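Side-chain contacts in ATP:cob(I)alamin adenosyltransferase (Salmonella enterica subsp. enterica serovar Livingstone, PDB 5CX7), which binds a heme through histidines of two subunits in its C-terminal domain and, as the full-length enzyme, very probably converts cob(I)alamin to adenosylcobalamin: residues V25-A28 and Q29-V33; D16-Q19 and L20-A24; A67-A70 and V71-T75. All blocks are in the same frame, centred on the assembly; numbering follows the deposited sequence.

Contact 1 of 3, residues V25-A28 and Q29-V33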
ATOM      1  N   VAL E  25      26.816 -15.593   9.514  1.00 16.07           N
ATOM      2  CA  VAL E  25      27.731 -14.919   8.590  1.00 16.21           C
ATOM      3  C   VAL E  25      28.974 -15.775   8.305  1.00 18.89           C
ATOM      4  O   VAL E  25      29.411 -15.908   7.147  1.00 20.47           O
ATOM      5  CB  VAL E  25      28.140 -13.553   9.151  1.00 16.91           C
ATOM      6  CG1 VAL E  25      29.321 -12.920   8.405  1.00 19.60           C
ATOM      7  CG2 VAL E  25      26.970 -12.581   9.116  1.00 17.02           C
ATOM      8  N   GLU E  26      29.557 -16.370   9.357  1.00 18.96           N
ATOM      9  CA  GLU E  26      30.710 -17.281   9.178  1.00 21.56           C
ATOM     10  C   GLU E  26      30.382 -18.443   8.212  1.00 19.89           C
ATOM     11  O   GLU E  26      31.176 -18.773   7.333  1.00 21.23           O
ATOM     12  CB  GLU E  26      31.225 -17.800  10.533  1.00 22.32           C
ATOM     13  CG  GLU E  26      31.983 -16.680  11.260  1.00 27.73           C
ATOM     14  CD  GLU E  26      32.443 -17.058  12.670  1.00 32.18           C
ATOM     15  OE1 GLU E  26      32.148 -18.204  13.124  1.00 39.14           O
ATOM     16  OE2 GLU E  26      33.068 -16.199  13.333  1.00 37.30           O
ATOM     17  N   ARG E  27      29.247 -19.084   8.407  1.00 17.05           N
ATOM     18  CA  ARG E  27      28.841 -20.161   7.545  1.00 18.30           C
ATOM     19  C   ARG E  27      28.609 -19.697   6.093  1.00 20.23           C
ATOM     20  O   ARG E  27      29.029 -20.384   5.138  1.00 15.89           O
ATOM     21  CB  ARG E  27      27.567 -20.865   8.087  1.00 18.86           C
ATOM     22  CG  ARG E  27      27.109 -22.065   7.293  1.00 19.71           C
ATOM     23  CD  ARG E  27      28.283 -23.071   7.139  1.00 19.92           C
ATOM     24  NE  ARG E  27      27.828 -24.237   6.420  1.00 16.09           N
ATOM     25  CZ  ARG E  27      28.628 -25.121   5.807  1.00 19.86           C
ATOM     26  NH1 ARG E  27      29.951 -24.984   5.836  1.00 16.37           N
ATOM     27  NH2 ARG E  27      28.088 -26.156   5.107  1.00 17.75           N
ATOM     28  N   ALA E  28      27.934 -18.530   5.927  1.00 17.33           N
ATOM     29  CA  ALA E  28      27.777 -17.981   4.591  1.00 16.76           C
ATOM     30  C   ALA E  28      29.142 -17.695   3.910  1.00 18.14           C
ATOM     31  O   ALA E  28      29.337 -17.985   2.703  1.00 18.78           O
ATOM     32  CB  ALA E  28      26.942 -16.701   4.661  1.00 15.41           C
ATOM     33  N   GLN E  29      30.093 -17.149   4.658  1.00 18.85           N
ATOM     34  CA  GLN E  29      31.478 -16.999   4.165  1.00 23.53           C
ATOM     35  C   GLN E  29      32.106 -18.348   3.712  1.00 25.00           C
ATOM     36  O   GLN E  29      32.723 -18.398   2.659  1.00 22.71           O
ATOM     37  CB  GLN E  29      32.374 -16.343   5.213  1.00 25.96           C
ATOM     38  CG  GLN E  29      32.060 -14.887   5.397  1.00 28.95           C
ATOM     39  CD  GLN E  29      32.749 -14.261   6.594  1.00 31.69           C
ATOM     40  OE1 GLN E  29      33.205 -14.944   7.492  1.00 31.21           O
ATOM     41  NE2 GLN E  29      32.826 -12.972   6.594  1.00 32.19           N
ATOM     42  N   GLN E  30      31.899 -19.424   4.481  1.00 22.14           N
ATOM     43  CA  GLN E  30      32.416 -20.719   4.104  1.00 23.65           C
ATOM     44  C   GLN E  30      31.812 -21.187   2.801  1.00 24.68           C
ATOM     45  O   GLN E  30      32.487 -21.823   1.994  1.00 23.84           O
ATOM     46  CB  GLN E  30      32.129 -21.787   5.175  1.00 26.78           C
ATOM     47  CG  GLN E  30      32.985 -21.627   6.421  1.00 28.76           C
ATOM     48  CD  GLN E  30      32.520 -22.440   7.635  1.00 28.26           C
ATOM     49  OE1 GLN E  30      31.566 -23.209   7.596  1.00 22.02           O
ATOM     50  NE2 GLN E  30      33.062 -22.060   8.782  1.00 34.97           N
ATOM     51  N   LEU E  31      30.504 -20.911   2.629  1.00 22.08           N
ATOM     52  CA  LEU E  31      29.827 -21.313   1.425  1.00 22.43           C
ATOM     53  C   LEU E  31      30.104 -20.380   0.270  1.00 22.25           C
ATOM     54  O   LEU E  31      29.627 -20.670  -0.813  1.00 24.59           O
ATOM     55  CB  LEU E  31      28.321 -21.457   1.684  1.00 22.49           C
ATOM     56  CG  LEU E  31      27.920 -22.527   2.692  1.00 23.54           C
ATOM     57  CD1 LEU E  31      26.422 -22.587   2.861  1.00 25.47           C
ATOM     58  CD2 LEU E  31      28.439 -23.913   2.287  1.00 25.84           C
ATOM     59  N   GLN E  32      30.753 -19.261   0.545  1.00 17.93           N
ATOM     60  CA  GLN E  32      30.997 -18.185  -0.418  1.00 22.23           C
ATOM     61  C   GLN E  32      29.689 -17.612  -1.050  1.00 22.35           C
ATOM     62  O   GLN E  32      29.607 -17.445  -2.265  1.00 16.58           O
ATOM     63  CB  GLN E  32      31.931 -18.662  -1.520  1.00 24.30           C
ATOM     64  CG  GLN E  32      33.291 -19.022  -0.939  1.00 26.82           C
ATOM     65  CD  GLN E  32      34.340 -19.288  -2.013  1.00 30.46           C
ATOM     66  OE1 GLN E  32      35.149 -18.441  -2.220  1.00 43.61           O
ATOM     67  NE2 GLN E  32      34.365 -20.454  -2.633  1.00 34.26           N
ATOM     68  N   VAL E  33      28.679 -17.419  -0.219  1.00 21.49           N
ATOM     69  CA  VAL E  33      27.451 -16.816  -0.691  1.00 22.75           C
ATOM     70  C   VAL E  33      27.083 -15.684   0.280  1.00 20.78           C
ATOM     71  O   VAL E  33      27.046 -15.891   1.476  1.00 21.54           O
ATOM     72  CB  VAL E  33      26.339 -17.825  -0.921  1.00 29.33           C
ATOM     73  CG1 VAL E  33      26.094 -18.682   0.285  1.00 32.06           C
ATOM     74  CG2 VAL E  33      25.049 -17.125  -1.345  1.00 32.15           C
TER
HETATM   75  O   HOH W   1      34.108 -18.064   7.678  1.00 41.53           O
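R27 and Q30 meet by their polar ends in the last turn of helix 14-31, which closes in a Schellman motif in this HbpS-like domain. The R27 CB points away from 29-33, and CG continues anti to the backbone N; the bend at chi2 (54°) then folds CD back until it lies 3.3 Å from Q30 OE1. NE passes beside L31 CG. CZ is 3.7 Å from L31 CD2, and this methyl sits over one face of the guanidinium, displaced toward its rim. At the tip the two nitrogens diverge in role. NH1 donates to Q30 OE1 at 3.0 Å, with an N-H...O angle of 159° and the oxygen near the guanidinium plane. NH2 packs on L31 CD2 and forms a salt bridge with D132 of helix 127-139. Because the amide plane of Q30 is turned 73° from the guanidinium, the two groups do not stack: the contact is edge-on through one oxygen. A hydrogen bond at NH1, the D132 salt bridge at NH2 and a methyl over the face together limit rotation of the group.

The end of the helix is set by Q32, whose positive phi turns the chain. Q32 N bonds back to Q29 O, and V33 N reaches A28 O at 3.0 Å. A28 itself is buried, against I133 and V35. On another side of the helix, V25 CG1, from a heme-pocket residue, lies 3.9 Å from Q29 NE2. E26 and Q29 are probable magnesium ligands; here the E26 carboxylate pairs with R22, while a water donates to both E26 O (3.0 Å) and Q29 OE1 (3.3 Å).

Contact 2 of 3, residues D16-Q19 and L20-A24; sequences DLHQ and LTRAA. With HEM (protoporphyrin IX containing Fe), chain B.
H18 and R22 stand one turn apart on helix 14-31 of the HbpS-like domain and meet the same heme, H18 as one half of a bis-histidine site. The metal bond comes first: H18 NE2 lies 2.0 Å from the iron, and H18 NE2 of a second subunit is the other protein ligand, so the cofactor joins two chains. H18 CG is anti to the backbone N (chi1 -165°), which carries the imidazole out from the helix to the iron, and F14 meets this ring with its own at a shallow angle.

Van der Waals contacts to the porphyrin come from the next turn. R22, extended from CG to NE, runs alongside the heme, with CG 3.8 Å from the vinyl carbon CAC. Its guanidinium then covers a methyl: CMD lies over the centre of one face, 3.4 Å from CZ. The charged end is held by a salt bridge from NE to E26, so the arginine offers its flat face to the heme and NE to the acid. T21 adds CG2, 3.9 Å from the heme methyl CMC.

Hydrogen bonds tie the two turns together. R22 N donates to H18 O at 2.9 Å and 171°, linking the backbone of the ligand residue directly to that of the arginine. L17 O takes two donors from one residue: T21 N at 3.1 Å and, from the opposite face of the carbonyl plane, T21 OG1 at 2.8 Å.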
ATOM      1  N   ASP E  16      22.998 -14.736  22.740  1.00 16.68           N
ATOM      2  CA  ASP E  16      22.263 -15.562  21.741  1.00 17.23           C
ATOM      3  C   ASP E  16      22.220 -14.883  20.370  1.00 15.58           C
ATOM      4  O   ASP E  16      22.444 -15.507  19.361  1.00 15.41           O
ATOM      5  CB  ASP E  16      20.822 -15.812  22.165  1.00 17.65           C
ATOM      6  CG  ASP E  16      20.690 -16.723  23.385  1.00 19.12           C
ATOM      7  OD1 ASP E  16      21.435 -17.707  23.487  1.00 20.84           O
ATOM      8  OD2 ASP E  16      19.664 -16.624  24.129  1.00 19.14           O
ATOM      9  N   LEU E  17      21.823 -13.624  20.384  1.00 15.44           N
ATOM     10  CA  LEU E  17      21.656 -12.855  19.131  1.00 15.62           C
ATOM     11  C   LEU E  17      22.987 -12.712  18.424  1.00 17.55           C
ATOM     12  O   LEU E  17      23.076 -12.843  17.209  1.00 17.74           O
ATOM     13  CB  LEU E  17      21.095 -11.453  19.458  1.00 14.84           C
ATOM     14  CG  LEU E  17      19.661 -11.446  20.026  1.00 15.21           C
ATOM     15  CD1 LEU E  17      19.296 -10.057  20.554  1.00 15.80           C
ATOM     16  CD2 LEU E  17      18.613 -11.957  19.062  1.00 14.87           C
ATOM     17  N   HIS E  18      24.015 -12.344  19.192  1.00 16.81           N
ATOM     18  CA  HIS E  18      25.317 -12.136  18.677  1.00 20.37           C
ATOM     19  C   HIS E  18      25.874 -13.398  18.029  1.00 18.79           C
ATOM     20  O   HIS E  18      26.431 -13.313  16.949  1.00 19.76           O
ATOM     21  CB  HIS E  18      26.254 -11.593  19.779  1.00 23.41           C
ATOM     22  CG  HIS E  18      27.526 -11.028  19.230  1.00 25.01           C
ATOM     23  ND1 HIS E  18      28.690 -11.765  19.158  1.00 27.24           N
ATOM     24  CD2 HIS E  18      27.809  -9.821  18.673  1.00 25.17           C
ATOM     25  CE1 HIS E  18      29.646 -11.045  18.592  1.00 28.02           C
ATOM     26  NE2 HIS E  18      29.120  -9.891  18.305  1.00 25.33           N
ATOM     27  N   GLN E  19      25.761 -14.517  18.716  1.00 18.80           N
ATOM     28  CA  GLN E  19      26.260 -15.801  18.245  1.00 18.75           C
ATOM     29  C   GLN E  19      25.510 -16.317  17.059  1.00 16.03           C
ATOM     30  O   GLN E  19      26.129 -16.817  16.150  1.00 13.60           O
ATOM     31  CB  GLN E  19      26.317 -16.881  19.354  1.00 20.83           C
ATOM     32  CG  GLN E  19      27.319 -16.504  20.418  1.00 23.37           C
ATOM     33  CD  GLN E  19      28.702 -16.227  19.824  1.00 27.76           C
ATOM     34  OE1 GLN E  19      29.340 -17.155  19.341  1.00 32.11           O
ATOM     35  NE2 GLN E  19      29.187 -14.995  19.904  1.00 27.51           N
ATOM     36  N   LEU E  20      24.189 -16.149  17.047  1.00 14.83           N
ATOM     37  CA  LEU E  20      23.412 -16.528  15.888  1.00 15.34           C
ATOM     38  C   LEU E  20      23.884 -15.781  14.675  1.00 13.88           C
ATOM     39  O   LEU E  20      24.093 -16.403  13.621  1.00 16.03           O
ATOM     40  CB  LEU E  20      21.917 -16.232  16.076  1.00 15.86           C
ATOM     41  CG  LEU E  20      21.097 -17.195  16.918  1.00 17.93           C
ATOM     42  CD1 LEU E  20      19.739 -16.605  17.269  1.00 19.52           C
ATOM     43  CD2 LEU E  20      20.940 -18.537  16.235  1.00 19.62           C
ATOM     44  N   THR E  21      24.055 -14.494  14.820  1.00 13.33           N
ATOM     45  CA  THR E  21      24.406 -13.615  13.725  1.00 14.13           C
ATOM     46  C   THR E  21      25.828 -13.873  13.189  1.00 16.78           C
ATOM     47  O   THR E  21      26.061 -14.101  12.009  1.00 14.78           O
ATOM     48  CB  THR E  21      24.253 -12.178  14.096  1.00 15.43           C
ATOM     49  OG1 THR E  21      22.938 -11.917  14.580  1.00 15.42           O
ATOM     50  CG2 THR E  21      24.484 -11.301  12.858  1.00 17.00           C
ATOM     51  N   ARG E  22      26.770 -13.938  14.095  1.00 17.55           N
ATOM     52  CA  ARG E  22      28.113 -14.342  13.740  1.00 18.58           C
ATOM     53  C   ARG E  22      28.219 -15.686  13.085  1.00 17.30           C
ATOM     54  O   ARG E  22      28.928 -15.813  12.123  1.00 16.03           O
ATOM     55  CB  ARG E  22      28.921 -14.329  14.984  1.00 19.54           C
ATOM     56  CG  ARG E  22      30.378 -14.569  14.825  1.00 24.88           C
ATOM     57  CD  ARG E  22      31.219 -14.295  16.082  1.00 28.62           C
ATOM     58  NE  ARG E  22      32.557 -14.715  15.695  1.00 34.11           N
ATOM     59  CZ  ARG E  22      33.593 -14.826  16.530  1.00 37.27           C
ATOM     60  NH1 ARG E  22      33.488 -14.494  17.811  1.00 36.22           N
ATOM     61  NH2 ARG E  22      34.730 -15.286  16.069  1.00 36.13           N
ATOM     62  N   ALA E  23      27.604 -16.713  13.662  1.00 16.87           N
ATOM     63  CA  ALA E  23      27.676 -18.055  13.096  1.00 15.64           C
ATOM     64  C   ALA E  23      27.026 -18.101  11.728  1.00 17.35           C
ATOM     65  O   ALA E  23      27.530 -18.810  10.847  1.00 13.24           O
ATOM     66  CB  ALA E  23      27.009 -19.066  13.996  1.00 18.42           C
ATOM     67  N   ALA E  24      25.924 -17.356  11.518  1.00 13.98           N
ATOM     68  CA  ALA E  24      25.300 -17.348  10.206  1.00 13.37           C
ATOM     69  C   ALA E  24      26.246 -16.741   9.203  1.00 12.90           C
ATOM     70  O   ALA E  24      26.456 -17.282   8.106  1.00 12.41           O
ATOM     71  CB  ALA E  24      23.957 -16.570  10.208  1.00 13.67           C
TER
HETATM   72  CHA HEM B 201      32.517  -8.863  19.794  1.00 28.29           C
HETATM   73  CHB HEM B 201      28.429  -6.253  19.382  1.00 29.16           C
HETATM   74  CHC HEM B 201      27.869  -8.339  15.058  1.00 32.94           C
HETATM   75  CHD HEM B 201      32.132 -10.546  15.357  1.00 29.78           C
HETATM   76  C1A HEM B 201      31.455  -8.050  20.029  1.00 31.79           C
HETATM   77  C2A HEM B 201      31.211  -7.424  21.260  1.00 36.34           C
HETATM   78  C3A HEM B 201      30.058  -6.697  21.142  1.00 34.20           C
HETATM   79  C4A HEM B 201      29.579  -6.830  19.842  1.00 32.70           C
HETATM   80  CMA HEM B 201      29.384  -5.875  22.228  1.00 38.17           C
HETATM   81  CAA HEM B 201      32.035  -7.551  22.536  1.00 39.91           C
HETATM   82  CBA HEM B 201      31.305  -8.612  23.399  1.00 46.05           C
HETATM   83  CGA HEM B 201      32.224  -9.478  24.227  1.00 53.78           C
HETATM   84  O1A HEM B 201      32.336  -9.235  25.458  1.00 54.80           O
HETATM   85  O2A HEM B 201      32.839 -10.432  23.680  1.00 58.80           O
HETATM   86  C1B HEM B 201      27.917  -6.578  18.143  1.00 30.99           C
HETATM   87  C2B HEM B 201      26.702  -6.090  17.658  1.00 31.82           C
HETATM   88  C3B HEM B 201      26.531  -6.671  16.437  1.00 32.93           C
HETATM   89  C4B HEM B 201      27.689  -7.565  16.196  1.00 30.07           C
HETATM   90  CMB HEM B 201      25.813  -5.101  18.423  1.00 37.63           C
HETATM   91  CAB HEM B 201      25.362  -6.373  15.586  1.00 37.44           C
HETATM   92  CBB HEM B 201      25.092  -6.827  14.385  1.00 38.75           C
HETATM   93  C1C HEM B 201      28.957  -9.139  14.753  1.00 34.72           C
HETATM   94  C2C HEM B 201      29.097  -9.891  13.548  1.00 37.72           C
HETATM   95  C3C HEM B 201      30.349 -10.522  13.646  1.00 36.17           C
HETATM   96  C4C HEM B 201      30.909 -10.130  14.913  1.00 32.67           C
HETATM   97  CMC HEM B 201      28.089  -9.985  12.390  1.00 32.09           C
HETATM   98  CAC HEM B 201      31.087 -11.442  12.718  1.00 36.55           C
HETATM   99  CBC HEM B 201      30.693 -11.850  11.538  1.00 42.94           C
HETATM  100  C1D HEM B 201      32.544 -10.223  16.631  1.00 31.30           C
HETATM  101  C2D HEM B 201      33.828 -10.778  17.069  1.00 32.75           C
HETATM  102  C3D HEM B 201      33.962 -10.341  18.339  1.00 37.37           C
HETATM  103  C4D HEM B 201      32.763  -9.501  18.616  1.00 27.75           C
HETATM  104  CMD HEM B 201      34.765 -11.643  16.240  1.00 35.99           C
HETATM  105  CAD HEM B 201      35.159 -10.616  19.256  1.00 47.46           C
HETATM  106  CBD HEM B 201      35.319 -12.078  19.684  1.00 51.93           C
HETATM  107  CGD HEM B 201      35.020 -12.307  21.150  1.00 62.70           C
HETATM  108  O1D HEM B 201      35.846 -12.945  21.884  1.00 69.04           O
HETATM  109  O2D HEM B 201      33.928 -11.893  21.617  1.00 68.31           O
HETATM  110  NA  HEM B 201      30.415  -7.692  19.166  1.00 29.29           N
HETATM  111  NB  HEM B 201      28.451  -7.422  17.263  1.00 31.88           N
HETATM  112  NC  HEM B 201      30.029  -9.343  15.582  1.00 29.90           N
HETATM  113  ND  HEM B 201      31.928  -9.471  17.587  1.00 31.14           N
HETATM  114 FE   HEM B 201      30.242  -8.491  17.466  1.00 26.09          FE

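Contact 3 of 3, residues A67-A70 and V71-T75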
ATOM      1  N   ALA E  67      11.881 -14.868   8.829  1.00 10.78           N
ATOM      2  CA  ALA E  67      11.993 -14.879  10.256  1.00 11.51           C
ATOM      3  C   ALA E  67      10.665 -14.611  10.893  1.00 11.74           C
ATOM      4  O   ALA E  67      10.233 -15.323  11.849  1.00 10.54           O
ATOM      5  CB  ALA E  67      13.003 -13.862  10.707  1.00 12.74           C
ATOM      6  N   TRP E  68       9.954 -13.607  10.323  1.00 11.14           N
ATOM      7  CA  TRP E  68       8.622 -13.292  10.819  1.00 13.40           C
ATOM      8  C   TRP E  68       7.614 -14.441  10.618  1.00 13.35           C
ATOM      9  O   TRP E  68       6.845 -14.753  11.546  1.00 15.38           O
ATOM     10  CB  TRP E  68       8.073 -12.037  10.106  1.00 13.59           C
ATOM     11  CG  TRP E  68       6.786 -11.598  10.692  1.00 13.38           C
ATOM     12  CD1 TRP E  68       6.612 -10.762  11.719  1.00 15.54           C
ATOM     13  CD2 TRP E  68       5.488 -11.903  10.209  1.00 14.60           C
ATOM     14  NE1 TRP E  68       5.265 -10.534  11.965  1.00 14.93           N
ATOM     15  CE2 TRP E  68       4.546 -11.210  11.051  1.00 15.17           C
ATOM     16  CE3 TRP E  68       5.003 -12.672   9.161  1.00 15.34           C
ATOM     17  CZ2 TRP E  68       3.184 -11.257  10.845  1.00 14.62           C
ATOM     18  CZ3 TRP E  68       3.606 -12.804   9.030  1.00 15.56           C
ATOM     19  CH2 TRP E  68       2.738 -12.059   9.827  1.00 15.53           C
ATOM     20  N   THR E  69       7.660 -15.072   9.451  1.00 12.61           N
ATOM     21  CA  THR E  69       6.793 -16.209   9.158  1.00 13.14           C
ATOM     22  C   THR E  69       6.942 -17.322  10.213  1.00 13.52           C
ATOM     23  O   THR E  69       5.971 -17.939  10.615  1.00 12.80           O
ATOM     24  CB  THR E  69       7.131 -16.769   7.766  1.00 14.17           C
ATOM     25  OG1 THR E  69       6.924 -15.779   6.743  1.00 17.51           O
ATOM     26  CG2 THR E  69       6.295 -17.951   7.434  1.00 13.94           C
ATOM     27  N   ALA E  70       8.214 -17.642  10.511  1.00 13.40           N
ATOM     28  CA  ALA E  70       8.523 -18.677  11.452  1.00 13.69           C
ATOM     29  C   ALA E  70       7.777 -18.437  12.752  1.00 12.36           C
ATOM     30  O   ALA E  70       7.243 -19.389  13.354  1.00 14.37           O
ATOM     31  CB  ALA E  70      10.039 -18.798  11.674  1.00 16.41           C
ATOM     32  N   VAL E  71       7.811 -17.222  13.263  1.00 12.21           N
ATOM     33  CA  VAL E  71       7.127 -16.909  14.504  1.00 14.63           C
ATOM     34  C   VAL E  71       5.596 -16.834  14.315  1.00 14.22           C
ATOM     35  O   VAL E  71       4.817 -17.398  15.148  1.00 11.14           O
ATOM     36  CB  VAL E  71       7.703 -15.609  15.111  1.00 15.69           C
ATOM     37  CG1 VAL E  71       6.824 -14.883  16.159  1.00 18.48           C
ATOM     38  CG2 VAL E  71       9.103 -15.806  15.691  1.00 16.42           C
ATOM     39  N   ALA E  72       5.177 -16.183  13.233  1.00 13.13           N
ATOM     40  CA  ALA E  72       3.740 -15.928  12.968  1.00 14.32           C
ATOM     41  C   ALA E  72       2.930 -17.181  12.685  1.00 14.87           C
ATOM     42  O   ALA E  72       1.725 -17.206  12.893  1.00 15.83           O
ATOM     43  CB  ALA E  72       3.607 -14.940  11.783  1.00 14.46           C
ATOM     44  N   MET E  73       3.594 -18.235  12.173  1.00 14.36           N
ATOM     45  CA  MET E  73       3.040 -19.534  11.954  1.00 15.35           C
ATOM     46  C   MET E  73       3.634 -20.678  12.839  1.00 14.26           C
ATOM     47  O   MET E  73       3.222 -21.822  12.645  1.00 14.21           O
ATOM     48  CB  MET E  73       3.186 -19.904  10.505  1.00 17.86           C
ATOM     49  CG  MET E  73       2.529 -18.785   9.705  1.00 24.45           C
ATOM     50  SD  MET E  73       1.756 -19.217   8.232  1.00 29.65           S
ATOM     51  CE  MET E  73       0.536 -20.386   8.782  1.00 24.39           C
ATOM     52  N   LYS E  74       4.525 -20.336  13.743  1.00 13.70           N
ATOM     53  CA  LYS E  74       5.177 -21.311  14.641  1.00 15.45           C
ATOM     54  C   LYS E  74       5.721 -22.503  13.889  1.00 15.01           C
ATOM     55  O   LYS E  74       5.485 -23.659  14.244  1.00 17.84           O
ATOM     56  CB  LYS E  74       4.221 -21.756  15.761  1.00 14.15           C
ATOM     57  CG  LYS E  74       3.809 -20.653  16.642  1.00 16.73           C
ATOM     58  CD  LYS E  74       2.796 -21.164  17.714  1.00 18.35           C
ATOM     59  CE  LYS E  74       2.224 -20.043  18.510  1.00 18.95           C
ATOM     60  NZ  LYS E  74       1.148 -20.525  19.454  1.00 21.46           N
ATOM     61  N   THR E  75       6.455 -22.247  12.809  1.00 14.92           N
ATOM     62  CA  THR E  75       6.909 -23.290  11.942  1.00 18.92           C
ATOM     63  C   THR E  75       8.222 -22.909  11.271  1.00 19.53           C
ATOM     64  O   THR E  75       8.575 -21.755  11.250  1.00 20.68           O
ATOM     65  CB  THR E  75       5.850 -23.550  10.836  1.00 23.09           C
ATOM     66  OG1 THR E  75       6.199 -24.717  10.110  1.00 30.05           O
ATOM     67  CG2 THR E  75       5.767 -22.393   9.923  1.00 26.91           C
TER
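A72 N donates to W68 O at 2.8 Å, the shortest sound polar bond between 67-70 and 71-75. The same pair also meets by side chains. A72 CB stands 3.5 Å from the centroid of the W68 six-membered ring, only 10° off its normal: a CH-pi contact over the face. W68 CG is anti to the backbone N (chi1 -174°), which places the indole beside the following turn. L57 of a neighbouring subunit packs on W68, and V58 of that subunit on A72, placing this pair at a subunit interface.

One residue on, M73 N bonds to T69 O at 2.9 Å. Helix 59-72 then stops in a Schellman motif. K74, with positive phi, is its C-prime residue; T75 N reaches A70 O at 3.0 Å, in the carbonyl plane on a lone pair, whereas K74 N makes a weak bond to V71 O. K74 NZ turns to D54 O of the same neighbouring subunit. Where the chain folds back, A70 CA makes a CA-H...O contact of 3.1 Å with T75 O.

How the contacts relate
Along the chain the order is contact 2, contact 1, contact 3. The first two share helix 14-31, their centres 13 Å apart: contact 2 holds the heme ligand, and contact 1 runs on to the C-terminal end of the helix, adding one more heme-pocket residue. Contact 3 ends a different helix, 59-72, on the opposite side of the chain's centre, with its centre 24 Å from contact 1 and 19 Å from contact 2. Strand 36-41 of the antiparallel sheet receives side chains from both contact 2 and contact 3. Contacts 2 and 3 face different neighbouring subunits, so one domain uses separate helices for heme-linked pairing and for packing within the octamer.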